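Local coordinates for thermophilic dibenzothiophene desulfurization enzyme C (Paenibacillus sp. A11-2, PDB 5XDC), which probably catalyses the FMNH2- and oxygen-dependent oxidation of dibenzothiophene, first to its sulfoxide and then to its sulfone, at residues D19-L24 with Y74-E79; I254-Y259 with I346-L351; R314-R319 with V339-A344. All coordinates share one frame; numbering follows the deposited sequence.

Interaction 1: D19-L24 with Y74-E79; sequences DVATEL and YEAIAE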
ATOM      1  N   ASP B  19      12.516 -30.498 -16.214  1.00 22.68           N
ATOM      2  CA  ASP B  19      11.603 -30.880 -17.288  1.00 22.30           C
ATOM      3  C   ASP B  19      10.543 -31.862 -16.794  1.00 15.30           C
ATOM      4  O   ASP B  19       9.372 -31.765 -17.169  1.00 24.94           O
ATOM      5  CB  ASP B  19      12.379 -31.506 -18.446  1.00 25.05           C
ATOM      6  CG  ASP B  19      13.289 -30.515 -19.151  1.00 37.37           C
ATOM      7  OD1 ASP B  19      13.143 -29.300 -18.924  1.00 31.13           O
ATOM      8  OD2 ASP B  19      14.136 -30.965 -19.952  1.00 35.58           O
ATOM      9  N   VAL B  20      10.945 -32.837 -15.979  1.00 18.83           N
ATOM     10  CA  VAL B  20       9.982 -33.800 -15.451  1.00 18.20           C
ATOM     11  C   VAL B  20       8.938 -33.090 -14.607  1.00 17.71           C
ATOM     12  O   VAL B  20       7.742 -33.365 -14.718  1.00 19.05           O
ATOM     13  CB  VAL B  20      10.707 -34.892 -14.652  1.00 17.41           C
ATOM     14  CG1 VAL B  20       9.708 -35.796 -13.916  1.00 20.31           C
ATOM     15  CG2 VAL B  20      11.569 -35.725 -15.603  1.00 25.60           C
ATOM     16  N   ALA B  21       9.374 -32.163 -13.754  1.00 19.90           N
ATOM     17  CA  ALA B  21       8.427 -31.421 -12.922  1.00 19.79           C
ATOM     18  C   ALA B  21       7.488 -30.576 -13.776  1.00 17.62           C
ATOM     19  O   ALA B  21       6.280 -30.497 -13.503  1.00 17.58           O
ATOM     20  CB  ALA B  21       9.186 -30.546 -11.922  1.00 21.19           C
ATOM     21  N   THR B  22       8.025 -29.941 -14.820  1.00 20.10           N
ATOM     22  CA  THR B  22       7.202 -29.137 -15.715  1.00 19.40           C
ATOM     23  C   THR B  22       6.129 -29.985 -16.379  1.00 20.99           C
ATOM     24  O   THR B  22       4.969 -29.564 -16.483  1.00 20.05           O
ATOM     25  CB  THR B  22       8.087 -28.449 -16.760  1.00 22.81           C
ATOM     26  OG1 THR B  22       8.896 -27.460 -16.121  1.00 23.29           O
ATOM     27  CG2 THR B  22       7.258 -27.764 -17.840  1.00 31.42           C
ATOM     28  N   GLU B  23       6.496 -31.186 -16.837  0.53 19.50           N
ATOM     29  CA  GLU B  23       5.512 -32.064 -17.460  0.53 21.53           C
ATOM     30  C   GLU B  23       4.476 -32.529 -16.448  0.53 17.77           C
ATOM     31  O   GLU B  23       3.281 -32.571 -16.757  0.53 20.31           O
ATOM     32  CB  GLU B  23       6.205 -33.264 -18.112  0.53 25.01           C
ATOM     33  CG  GLU B  23       5.249 -34.203 -18.844  0.53 19.79           C
ATOM     34  CD  GLU B  23       4.320 -33.481 -19.805  0.53 32.62           C
ATOM     35  OE1 GLU B  23       3.081 -33.552 -19.618  0.53 29.59           O
ATOM     36  OE2 GLU B  23       4.828 -32.837 -20.744  0.53 35.41           O
ATOM     37  N   LEU B  24       4.905 -32.876 -15.230  1.00 18.89           N
ATOM     38  CA  LEU B  24       3.941 -33.219 -14.183  1.00 17.64           C
ATOM     39  C   LEU B  24       2.948 -32.073 -13.968  1.00 18.77           C
ATOM     40  O   LEU B  24       1.728 -32.285 -13.945  1.00 18.40           O
ATOM     41  CB  LEU B  24       4.664 -33.549 -12.878  1.00 19.85           C
ATOM     42  CG  LEU B  24       5.320 -34.927 -12.770  1.00 17.35           C
ATOM     43  CD1 LEU B  24       6.221 -34.950 -11.563  1.00 19.35           C
ATOM     44  CD2 LEU B  24       4.280 -36.017 -12.669  1.00 25.65           C
ATOM     45  N   TYR B  74      13.686 -26.591  -5.003  1.00 14.98           N
ATOM     46  CA  TYR B  74      12.857 -25.400  -4.828  1.00 12.25           C
ATOM     47  C   TYR B  74      12.189 -24.984  -6.136  1.00 13.27           C
ATOM     48  O   TYR B  74      11.009 -24.607  -6.147  1.00 15.04           O
ATOM     49  CB  TYR B  74      13.701 -24.262  -4.252  1.00 13.57           C
ATOM     50  CG  TYR B  74      14.032 -24.397  -2.783  1.00 12.69           C
ATOM     51  CD1 TYR B  74      13.020 -24.458  -1.825  1.00 14.10           C
ATOM     52  CD2 TYR B  74      15.353 -24.445  -2.339  1.00 12.86           C
ATOM     53  CE1 TYR B  74      13.311 -24.575  -0.473  1.00 13.06           C
ATOM     54  CE2 TYR B  74      15.658 -24.537  -0.994  1.00 11.91           C
ATOM     55  CZ  TYR B  74      14.634 -24.605  -0.058  1.00 11.75           C
ATOM     56  OH  TYR B  74      14.933 -24.710   1.270  1.00 13.54           O
ATOM     57  N   GLU B  75      12.930 -25.017  -7.252  1.00 15.26           N
ATOM     58  CA  GLU B  75      12.337 -24.642  -8.533  1.00 15.72           C
ATOM     59  C   GLU B  75      11.218 -25.603  -8.910  1.00 13.19           C
ATOM     60  O   GLU B  75      10.169 -25.186  -9.422  1.00 14.89           O
ATOM     61  CB  GLU B  75      13.426 -24.593  -9.611  1.00 19.23           C
ATOM     62  CG  GLU B  75      12.911 -24.149 -10.970  1.00 32.60           C
ATOM     63  CD  GLU B  75      14.018 -23.805 -11.973  1.00 44.63           C
ATOM     64  OE1 GLU B  75      13.674 -23.538 -13.143  1.00 50.79           O
ATOM     65  OE2 GLU B  75      15.218 -23.800 -11.606  1.00 37.79           O
ATOM     66  N   ALA B  76      11.420 -26.901  -8.647  1.00 12.75           N
ATOM     67  CA  ALA B  76      10.397 -27.896  -8.949  1.00 12.30           C
ATOM     68  C   ALA B  76       9.162 -27.691  -8.078  1.00 11.92           C
ATOM     69  O   ALA B  76       8.032 -27.847  -8.551  1.00 14.73           O
ATOM     70  CB  ALA B  76      10.952 -29.309  -8.757  1.00 14.32           C
ATOM     71  N   ILE B  77       9.362 -27.355  -6.803  1.00 13.73           N
ATOM     72  CA  ILE B  77       8.234 -27.072  -5.910  1.00 13.68           C
ATOM     73  C   ILE B  77       7.403 -25.923  -6.465  1.00 13.51           C
ATOM     74  O   ILE B  77       6.170 -25.999  -6.536  1.00 14.13           O
ATOM     75  CB  ILE B  77       8.740 -26.751  -4.492  1.00 12.04           C
ATOM     76  CG1 ILE B  77       9.305 -28.001  -3.803  1.00 12.58           C
ATOM     77  CG2 ILE B  77       7.621 -26.165  -3.629  1.00 14.55           C
ATOM     78  CD1 ILE B  77      10.130 -27.718  -2.576  1.00 14.42           C
ATOM     79  N   ALA B  78       8.064 -24.820  -6.816  1.00 13.48           N
ATOM     80  CA  ALA B  78       7.343 -23.662  -7.344  1.00 13.92           C
ATOM     81  C   ALA B  78       6.614 -24.009  -8.634  1.00 15.07           C
ATOM     82  O   ALA B  78       5.477 -23.570  -8.858  1.00 14.42           O
ATOM     83  CB  ALA B  78       8.305 -22.490  -7.559  1.00 14.22           C
ATOM     84  N   GLU B  79       7.243 -24.804  -9.497  1.00 13.73           N
ATOM     85  CA  GLU B  79       6.609 -25.142 -10.768  1.00 14.02           C
ATOM     86  C   GLU B  79       5.351 -25.965 -10.531  1.00 16.47           C
ATOM     87  O   GLU B  79       4.289 -25.686 -11.102  1.00 15.59           O
ATOM     88  CB  GLU B  79       7.600 -25.895 -11.655  1.00 17.16           C
ATOM     89  CG  GLU B  79       7.023 -26.393 -12.972  1.00 17.01           C
ATOM     90  CD  GLU B  79       6.537 -25.277 -13.878  1.00 22.44           C
ATOM     91  OE1 GLU B  79       5.585 -25.510 -14.655  1.00 26.68           O
ATOM     92  OE2 GLU B  79       7.079 -24.155 -13.795  1.00 23.43           O
TER
HETATM   93  O   HOH W   1       4.193 -26.811 -16.624  1.00 29.30           O
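In the N-terminal domain of this acyl-CoA dehydrogenase-like fold, helices 16-38 and 70-83 lie side by side and meet through A21 and T22 on one and A76 and E79 on the other. The axes of the two short segments approach to 9.1 Å and differ in direction by 12°, so the helices run almost parallel. Two alanines form the apolar part of the seam: A21 points its methyl toward the partner helix, and its CB rests on CB of A76 at 3.8 Å. With nothing larger than a methyl on either side, the CA atoms of A21 and A76 come within 5.7 Å of each other. One turn further on, the longer E79 meets T22. CG of E79 is anti to its backbone N (chi1 176°), and a bend at chi2 folds the chain across T22 at a slant, leaving E79 CG 3.8 Å from T22 OG1. Since E79 CG is aliphatic carbon, this is van der Waals contact; the hydroxyl itself is hydrogen-bonded to L18 O, one turn back on its own helix. The polar link between the segments passes through a single water, which donates to E79 OE1 at 2.7 Å and to T22 O at 2.9 Å. Both of its hydrogens are thereby used, and the carboxylate is tied to the backbone of the facing helix. R29 makes a long, weak ion pair with the same OE1. Around this seam, L54 packs on A21, while V20 and L24 lean on helix 43-52. I77 and Y74 pack instead on helix 247-276, where the Y74 ring stacks with H257, so that helix 70-83 lies between the N-terminal helix and the C-terminal helical domain.

Interaction 2: I254-Y259 with I346-L351; sequences IFTHLY and IVATRL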
ATOM      1  N   ILE B 254      10.779 -23.570   1.580  1.00 11.82           N
ATOM      2  CA  ILE B 254       9.805 -24.369   0.839  1.00 11.15           C
ATOM      3  C   ILE B 254       8.479 -23.620   0.750  1.00 10.96           C
ATOM      4  O   ILE B 254       7.896 -23.487  -0.329  1.00 11.73           O
ATOM      5  CB  ILE B 254       9.622 -25.755   1.490  1.00 11.80           C
ATOM      6  CG1 ILE B 254      10.872 -26.608   1.274  1.00 14.94           C
ATOM      7  CG2 ILE B 254       8.414 -26.469   0.922  1.00 12.61           C
ATOM      8  CD1 ILE B 254      10.903 -27.885   2.128  1.00 13.34           C
ATOM      9  N   PHE B 255       7.988 -23.122   1.889  1.00 12.86           N
ATOM     10  CA  PHE B 255       6.735 -22.375   1.888  1.00 13.88           C
ATOM     11  C   PHE B 255       6.828 -21.170   0.961  1.00 10.83           C
ATOM     12  O   PHE B 255       5.887 -20.867   0.209  1.00 12.71           O
ATOM     13  CB  PHE B 255       6.391 -21.918   3.303  1.00 11.32           C
ATOM     14  CG  PHE B 255       6.231 -23.041   4.313  1.00 14.08           C
ATOM     15  CD1 PHE B 255       5.962 -24.328   3.906  1.00 14.32           C
ATOM     16  CD2 PHE B 255       6.325 -22.773   5.677  1.00 14.65           C
ATOM     17  CE1 PHE B 255       5.799 -25.352   4.841  1.00 18.50           C
ATOM     18  CE2 PHE B 255       6.166 -23.791   6.615  1.00 15.56           C
ATOM     19  CZ  PHE B 255       5.901 -25.082   6.189  1.00 16.79           C
ATOM     20  N   THR B 256       7.959 -20.462   1.013  1.00 11.57           N
ATOM     21  CA  THR B 256       8.168 -19.297   0.160  1.00 13.42           C
ATOM     22  C   THR B 256       7.972 -19.648  -1.307  1.00 14.58           C
ATOM     23  O   THR B 256       7.333 -18.905  -2.059  1.00 12.87           O
ATOM     24  CB  THR B 256       9.572 -18.738   0.391  1.00 12.47           C
ATOM     25  OG1 THR B 256       9.709 -18.320   1.746  1.00 12.24           O
ATOM     26  CG2 THR B 256       9.849 -17.535  -0.503  1.00 16.68           C
ATOM     27  N   HIS B 257       8.507 -20.792  -1.737  1.00 12.11           N
ATOM     28  CA  HIS B 257       8.355 -21.205  -3.122  1.00 11.97           C
ATOM     29  C   HIS B 257       6.936 -21.677  -3.454  1.00 12.34           C
ATOM     30  O   HIS B 257       6.520 -21.585  -4.616  1.00 12.81           O
ATOM     31  CB  HIS B 257       9.394 -22.281  -3.421  1.00 12.05           C
ATOM     32  CG  HIS B 257      10.766 -21.719  -3.632  1.00 10.08           C
ATOM     33  ND1 HIS B 257      11.611 -21.400  -2.591  1.00 14.02           N
ATOM     34  CD2 HIS B 257      11.414 -21.354  -4.765  1.00 15.80           C
ATOM     35  CE1 HIS B 257      12.729 -20.885  -3.076  1.00 13.46           C
ATOM     36  NE2 HIS B 257      12.634 -20.844  -4.391  1.00 14.58           N
ATOM     37  N   LEU B 258       6.173 -22.176  -2.476  1.00 12.54           N
ATOM     38  CA  LEU B 258       4.750 -22.392  -2.713  1.00 12.30           C
ATOM     39  C   LEU B 258       4.073 -21.080  -3.066  1.00 10.48           C
ATOM     40  O   LEU B 258       3.291 -21.010  -4.024  1.00 12.78           O
ATOM     41  CB  LEU B 258       4.080 -22.994  -1.474  1.00 13.30           C
ATOM     42  CG  LEU B 258       4.533 -24.384  -1.022  1.00 15.02           C
ATOM     43  CD1 LEU B 258       3.746 -24.800   0.194  1.00 15.22           C
ATOM     44  CD2 LEU B 258       4.361 -25.394  -2.159  1.00 14.39           C
ATOM     45  N   TYR B 259       4.393 -20.021  -2.317  1.00 11.32           N
ATOM     46  CA  TYR B 259       3.743 -18.729  -2.529  1.00 10.98           C
ATOM     47  C   TYR B 259       4.175 -18.110  -3.848  1.00 14.07           C
ATOM     48  O   TYR B 259       3.339 -17.574  -4.588  1.00 12.81           O
ATOM     49  CB  TYR B 259       4.024 -17.791  -1.353  1.00 11.49           C
ATOM     50  CG  TYR B 259       3.723 -18.403  -0.002  1.00 10.74           C
ATOM     51  CD1 TYR B 259       2.804 -19.437   0.142  1.00 12.38           C
ATOM     52  CD2 TYR B 259       4.367 -17.951   1.121  1.00 10.41           C
ATOM     53  CE1 TYR B 259       2.574 -20.012   1.367  1.00 12.87           C
ATOM     54  CE2 TYR B 259       4.139 -18.524   2.355  1.00 13.85           C
ATOM     55  CZ  TYR B 259       3.251 -19.568   2.465  1.00 12.05           C
ATOM     56  OH  TYR B 259       3.049 -20.120   3.705  1.00 13.35           O
ATOM     57  N   ILE B 346       8.437 -13.065   3.593  1.00 10.64           N
ATOM     58  CA  ILE B 346       7.633 -11.859   3.810  1.00 10.67           C
ATOM     59  C   ILE B 346       7.203 -11.258   2.476  1.00 10.50           C
ATOM     60  O   ILE B 346       6.014 -10.977   2.243  1.00 13.23           O
ATOM     61  CB  ILE B 346       8.421 -10.846   4.659  1.00 11.12           C
ATOM     62  CG1 ILE B 346       8.590 -11.350   6.090  1.00 11.06           C
ATOM     63  CG2 ILE B 346       7.732  -9.469   4.648  1.00 14.77           C
ATOM     64  CD1 ILE B 346       9.707 -10.663   6.840  1.00 13.96           C
ATOM     65  N   VAL B 347       8.167 -11.059   1.574  1.00 10.72           N
ATOM     66  CA  VAL B 347       7.864 -10.468   0.277  1.00 10.79           C
ATOM     67  C   VAL B 347       6.927 -11.364  -0.521  1.00 12.58           C
ATOM     68  O   VAL B 347       5.968 -10.887  -1.146  1.00 12.41           O
ATOM     69  CB  VAL B 347       9.177 -10.182  -0.470  1.00 12.63           C
ATOM     70  CG1 VAL B 347       8.900  -9.757  -1.897  1.00 13.60           C
ATOM     71  CG2 VAL B 347       9.971  -9.124   0.270  1.00 14.47           C
ATOM     72  N   ALA B 348       7.187 -12.678  -0.524  1.00 11.37           N
ATOM     73  CA  ALA B 348       6.341 -13.606  -1.271  1.00 11.04           C
ATOM     74  C   ALA B 348       4.924 -13.656  -0.719  1.00 10.76           C
ATOM     75  O   ALA B 348       3.964 -13.761  -1.495  1.00 11.33           O
ATOM     76  CB  ALA B 348       6.947 -14.999  -1.252  1.00 11.10           C
ATOM     77  N   THR B 349       4.777 -13.555   0.607  1.00 10.43           N
ATOM     78  CA  THR B 349       3.461 -13.571   1.241  1.00 11.34           C
ATOM     79  C   THR B 349       2.653 -12.352   0.818  1.00 12.56           C
ATOM     80  O   THR B 349       1.522 -12.479   0.340  1.00 13.87           O
ATOM     81  CB  THR B 349       3.604 -13.609   2.765  1.00 13.18           C
ATOM     82  OG1 THR B 349       4.203 -14.851   3.177  1.00 12.63           O
ATOM     83  CG2 THR B 349       2.239 -13.466   3.457  1.00 12.81           C
ATOM     84  N   ARG B 350       3.218 -11.158   0.994  1.00 11.71           N
ATOM     85  CA  ARG B 350       2.498  -9.947   0.607  1.00 12.35           C
ATOM     86  C   ARG B 350       2.147  -9.982  -0.867  1.00 13.66           C
ATOM     87  O   ARG B 350       1.023  -9.628  -1.259  1.00 15.47           O
ATOM     88  CB  ARG B 350       3.337  -8.705   0.916  1.00 15.43           C
ATOM     89  CG  ARG B 350       3.688  -8.522   2.393  1.00 39.67           C
ATOM     90  CD  ARG B 350       2.454  -8.543   3.273  1.00 58.43           C
ATOM     91  NE  ARG B 350       2.708  -8.033   4.619  1.00 46.16           N
ATOM     92  CZ  ARG B 350       1.934  -8.297   5.666  1.00 46.67           C
ATOM     93  NH1 ARG B 350       0.867  -9.073   5.522  1.00 37.84           N
ATOM     94  NH2 ARG B 350       2.225  -7.784   6.858  1.00 47.23           N
ATOM     95  N   LEU B 351       3.084 -10.443  -1.698  1.00 12.12           N
ATOM     96  CA  LEU B 351       2.859 -10.454  -3.138  1.00 12.18           C
ATOM     97  C   LEU B 351       1.697 -11.368  -3.506  1.00 15.16           C
ATOM     98  O   LEU B 351       0.774 -10.962  -4.221  1.00 12.19           O
ATOM     99  CB  LEU B 351       4.136 -10.889  -3.874  1.00 13.12           C
ATOM    100  CG  LEU B 351       3.935 -11.069  -5.375  1.00 16.36           C
ATOM    101  CD1 LEU B 351       3.471  -9.765  -5.999  1.00 16.48           C
ATOM    102  CD2 LEU B 351       5.220 -11.585  -6.028  1.00 19.21           C
TER
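T349 OG1 is hydrogen-bonded to K345 O one turn back on its own helix and at the same time lies against the Y259 ring, 3.7 Å from CD2 of Y259. The two side chains run alongside each other, pointing the same way. With chi1 at -66°, OG1 of T349 sits beside its backbone N, the position from which a helical threonine reaches back to a carbonyl. The Y259 ring has a second polar neighbour in its own helix: F255 O lies 3.2 Å above the ring plane, over the centre, and also accepts the backbone N-H of Y259. The phenol OH of Y259 is hydrogen-bonded to H385, a residue of the indole pocket, and the Y259 side chain is about 7 Å from the bound indole. Between the helices the remaining contact is apolar. A348 turns its methyl toward helix 247-276, where CB of A348 meets CG2 of T256 at 3.9 Å and CB of Y259 at 4.0 Å. The small residue lets the axes of the segments close to 8.8 Å, crossing at 29°, with the CA atoms of Y259 and A348 5.9 Å apart. T256, like T349, bonds its hydroxyl to its own helix, at Q252 O. Beyond the seam, I346 and V347 pack on a second subunit, and R350 forms a salt bridge with E361 of a third. No hydrogen bond joins the two segments: each buried hydroxyl is satisfied by a backbone carbonyl of its own helix or by H385. The helices are therefore held by close van der Waals fit, and Y259, packed at CB against A348 and at its ring against T349 OG1 and F255 O, is placed as a second-shell residue that probably helps to position H385 in the indole pocket.

Interaction 3: R314-R319 with V339-A344; sequences REVALR and VQVASA. With SO4 (sulfate ion), chain K.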
ATOM      1  N   ARG B 314      16.129 -17.414  -5.596  1.00 24.75           N
ATOM      2  CA  ARG B 314      17.176 -18.270  -6.138  1.00 22.38           C
ATOM      3  C   ARG B 314      18.469 -18.094  -5.354  1.00 22.93           C
ATOM      4  O   ARG B 314      19.170 -19.071  -5.065  1.00 20.15           O
ATOM      5  CB  ARG B 314      17.388 -17.977  -7.626  1.00 21.20           C
ATOM      6  CG  ARG B 314      16.341 -18.617  -8.524  1.00 24.96           C
ATOM      7  CD  ARG B 314      16.648 -18.459 -10.002  1.00 25.97           C
ATOM      8  NE  ARG B 314      16.378 -17.112 -10.508  1.00 32.96           N
ATOM      9  CZ  ARG B 314      15.186 -16.682 -10.914  1.00 31.22           C
ATOM     10  NH1 ARG B 314      14.127 -17.484 -10.868  1.00 24.04           N
ATOM     11  NH2 ARG B 314      15.052 -15.445 -11.376  1.00 31.25           N
ATOM     12  N   GLU B 315      18.781 -16.862  -4.952  1.00 22.82           N
ATOM     13  CA  GLU B 315      20.019 -16.643  -4.215  1.00 20.80           C
ATOM     14  C   GLU B 315      19.979 -17.325  -2.854  1.00 21.52           C
ATOM     15  O   GLU B 315      20.973 -17.928  -2.427  1.00 20.50           O
ATOM     16  CB  GLU B 315      20.287 -15.147  -4.044  1.00 27.23           C
ATOM     17  CG  GLU B 315      21.510 -14.889  -3.182  1.00 28.95           C
ATOM     18  CD  GLU B 315      21.947 -13.448  -3.194  1.00 35.36           C
ATOM     19  OE1 GLU B 315      22.567 -13.021  -4.194  1.00 32.93           O
ATOM     20  OE2 GLU B 315      21.668 -12.753  -2.197  1.00 32.90           O
ATOM     21  N   VAL B 316      18.846 -17.250  -2.157  1.00 18.49           N
ATOM     22  CA  VAL B 316      18.758 -17.876  -0.843  1.00 16.64           C
ATOM     23  C   VAL B 316      18.843 -19.391  -0.985  1.00 15.30           C
ATOM     24  O   VAL B 316      19.433 -20.075  -0.136  1.00 19.41           O
ATOM     25  CB  VAL B 316      17.472 -17.436  -0.115  1.00 19.11           C
ATOM     26  CG1 VAL B 316      17.442 -17.969   1.282  1.00 16.77           C
ATOM     27  CG2 VAL B 316      17.391 -15.911  -0.065  1.00 23.07           C
ATOM     28  N   ALA B 317      18.281 -19.932  -2.071  1.00 16.23           N
ATOM     29  CA  ALA B 317      18.308 -21.374  -2.294  1.00 17.23           C
ATOM     30  C   ALA B 317      19.742 -21.878  -2.478  1.00 20.63           C
ATOM     31  O   ALA B 317      20.105 -22.946  -1.972  1.00 18.14           O
ATOM     32  CB  ALA B 317      17.443 -21.721  -3.501  1.00 18.77           C
ATOM     33  N   LEU B 318      20.578 -21.111  -3.183  1.00 21.95           N
ATOM     34  CA  LEU B 318      21.988 -21.478  -3.315  1.00 23.05           C
ATOM     35  C   LEU B 318      22.680 -21.523  -1.958  1.00 22.57           C
ATOM     36  O   LEU B 318      23.530 -22.390  -1.710  1.00 21.36           O
ATOM     37  CB  LEU B 318      22.687 -20.491  -4.251  1.00 21.07           C
ATOM     38  CG  LEU B 318      22.325 -20.621  -5.726  1.00 26.83           C
ATOM     39  CD1 LEU B 318      22.847 -19.415  -6.497  1.00 34.55           C
ATOM     40  CD2 LEU B 318      22.882 -21.909  -6.296  1.00 29.73           C
ATOM     41  N   ARG B 319      22.317 -20.616  -1.057  1.00 19.56           N
ATOM     42  CA  ARG B 319      22.912 -20.612   0.269  1.00 18.86           C
ATOM     43  C   ARG B 319      22.440 -21.805   1.095  1.00 23.26           C
ATOM     44  O   ARG B 319      23.220 -22.387   1.855  1.00 20.39           O
ATOM     45  CB  ARG B 319      22.585 -19.298   0.972  1.00 20.38           C
ATOM     46  CG  ARG B 319      23.211 -19.154   2.329  1.00 20.58           C
ATOM     47  CD  ARG B 319      24.738 -19.330   2.291  1.00 22.00           C
ATOM     48  NE  ARG B 319      25.318 -18.996   3.583  1.00 21.90           N
ATOM     49  CZ  ARG B 319      26.612 -19.080   3.875  1.00 29.19           C
ATOM     50  NH1 ARG B 319      27.472 -19.490   2.964  1.00 22.64           N
ATOM     51  NH2 ARG B 319      27.042 -18.746   5.082  1.00 25.59           N
ATOM     52  N   VAL B 339      17.308 -15.274   8.497  1.00 16.41           N
ATOM     53  CA  VAL B 339      16.882 -13.909   8.186  1.00 15.96           C
ATOM     54  C   VAL B 339      16.625 -13.760   6.690  1.00 17.37           C
ATOM     55  O   VAL B 339      15.638 -13.144   6.274  1.00 16.68           O
ATOM     56  CB  VAL B 339      17.927 -12.900   8.703  1.00 20.89           C
ATOM     57  CG1 VAL B 339      17.634 -11.491   8.196  1.00 19.89           C
ATOM     58  CG2 VAL B 339      17.946 -12.907  10.207  1.00 18.87           C
ATOM     59  N   GLN B 340      17.516 -14.299   5.852  1.00 14.02           N
ATOM     60  CA  GLN B 340      17.327 -14.194   4.409  1.00 14.19           C
ATOM     61  C   GLN B 340      16.071 -14.936   3.958  1.00 12.44           C
ATOM     62  O   GLN B 340      15.354 -14.465   3.070  1.00 13.37           O
ATOM     63  CB  GLN B 340      18.547 -14.732   3.661  1.00 20.19           C
ATOM     64  CG  GLN B 340      19.804 -13.851   3.727  1.00 21.65           C
ATOM     65  CD  GLN B 340      19.662 -12.488   3.029  1.00 27.07           C
ATOM     66  OE1 GLN B 340      19.248 -12.392   1.863  1.00 24.90           O
ATOM     67  NE2 GLN B 340      20.026 -11.427   3.745  1.00 26.18           N
ATOM     68  N   VAL B 341      15.804 -16.109   4.546  1.00 14.10           N
ATOM     69  CA  VAL B 341      14.600 -16.870   4.218  1.00 14.09           C
ATOM     70  C   VAL B 341      13.357 -16.115   4.672  1.00 11.53           C
ATOM     71  O   VAL B 341      12.375 -16.009   3.933  1.00 12.69           O
ATOM     72  CB  VAL B 341      14.662 -18.271   4.856  1.00 14.80           C
ATOM     73  CG1 VAL B 341      13.303 -18.976   4.781  1.00 12.71           C
ATOM     74  CG2 VAL B 341      15.735 -19.117   4.170  1.00 14.73           C
ATOM     75  N   ALA B 342      13.379 -15.606   5.899  1.00 12.55           N
ATOM     76  CA  ALA B 342      12.243 -14.848   6.413  1.00 11.71           C
ATOM     77  C   ALA B 342      11.939 -13.669   5.506  1.00 14.46           C
ATOM     78  O   ALA B 342      10.774 -13.394   5.196  1.00 12.98           O
ATOM     79  CB  ALA B 342      12.532 -14.374   7.830  1.00 12.72           C
ATOM     80  N   SER B 343      12.986 -12.975   5.049  1.00 12.17           N
ATOM     81  CA  SER B 343      12.786 -11.835   4.164  1.00 12.01           C
ATOM     82  C   SER B 343      12.098 -12.263   2.876  1.00 12.05           C
ATOM     83  O   SER B 343      11.130 -11.632   2.434  1.00 11.50           O
ATOM     84  CB  SER B 343      14.126 -11.167   3.854  1.00 11.72           C
ATOM     85  OG  SER B 343      14.712 -10.586   5.009  1.00 13.50           O
ATOM     86  N   ALA B 344      12.589 -13.339   2.252  1.00 12.37           N
ATOM     87  CA  ALA B 344      11.961 -13.839   1.042  1.00 11.59           C
ATOM     88  C   ALA B 344      10.514 -14.246   1.297  1.00 12.55           C
ATOM     89  O   ALA B 344       9.628 -13.970   0.472  1.00 13.62           O
ATOM     90  CB  ALA B 344      12.763 -15.016   0.490  1.00 12.79           C
TER
HETATM   91  S   SO4 K 502      30.888 -19.046   4.996  1.00 39.66           S
HETATM   92  O1  SO4 K 502      31.777 -17.949   4.615  1.00 44.28           O
HETATM   93  O2  SO4 K 502      30.242 -19.578   3.796  1.00 35.16           O
HETATM   94  O3  SO4 K 502      31.666 -20.112   5.631  1.00 49.17           O
HETATM   95  O4  SO4 K 502      29.925 -18.527   5.966  1.00 35.36           O
HETATM   96  O   HOH W   2      20.639 -13.985   0.183  1.00 32.30           O
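Segments R314-R319 and V339-A344 run antiparallel on consecutive helices, 293-324 and 331-363, of the C-terminal domain in this acyl-CoA dehydrogenase-type fold, and come nearest at V316 and Q340, whose CA atoms are 6.6 Å apart. V316 wedges both methyls between them. CG1 of V316, anti to the backbone N (chi1 -175°), presses on CG2 of V341 at 3.5 Å, the two side chains crossing at about a right angle. The other methyl, CG2 of V316, lies 4.1 Å from CB of Q340. L253 of helix 247-276 packs on both valines. Toward the second subunit the seam becomes polar: one water donates to E315 OE2 at 2.9 Å and to Q340 OE1 at 2.7 Å. Q340 NE2 is hydrogen-bonded to Q307 of the second subunit, and E315 forms a reciprocal salt bridge with R314 of that subunit. Near the end of helix 293-324, R319 holds a sulfate, probably from the crystallisation liquor, in a two-pronged grip. NH1 of R319 bonds O2 of the sulfate at 2.9 Å (174°) and NH2 bonds O4 at 3.0 Å (167°), with the sulfur in the guanidinium plane at its edge. R326 and Q333 also bind this anion. With a leucine in place of R319, both nearly straight bonds and one positive charge would be gone, and the sulfate would probably be held more loosely by R326 and Q333. No hydrogen bond crosses between the segments, so van der Waals fit around V316 joins them, while the water-bridged ends of E315 and Q340 carry the same seam into the subunit interface.

In the fold
From the N terminus, interaction 1 comes first, closing the loop between helices 16-38 and 70-83 before the other two contacts open. Interaction 2 then joins helix 247-276 to helix 331-363 across 86 intervening residues. Nested inside that loop is interaction 3, which closes the shorter connection from helix 293-324 to helix 331-363. Interactions 2 and 3 thus share helix 331-363, with centres about 11 Å apart, and touch where T256 meets A344 O; both also reach the second subunit. Y74 of interaction 1 touches both others, packing on I254 of interaction 2 and on A317 of interaction 3, linking the N-terminal domain to the C-terminal helices.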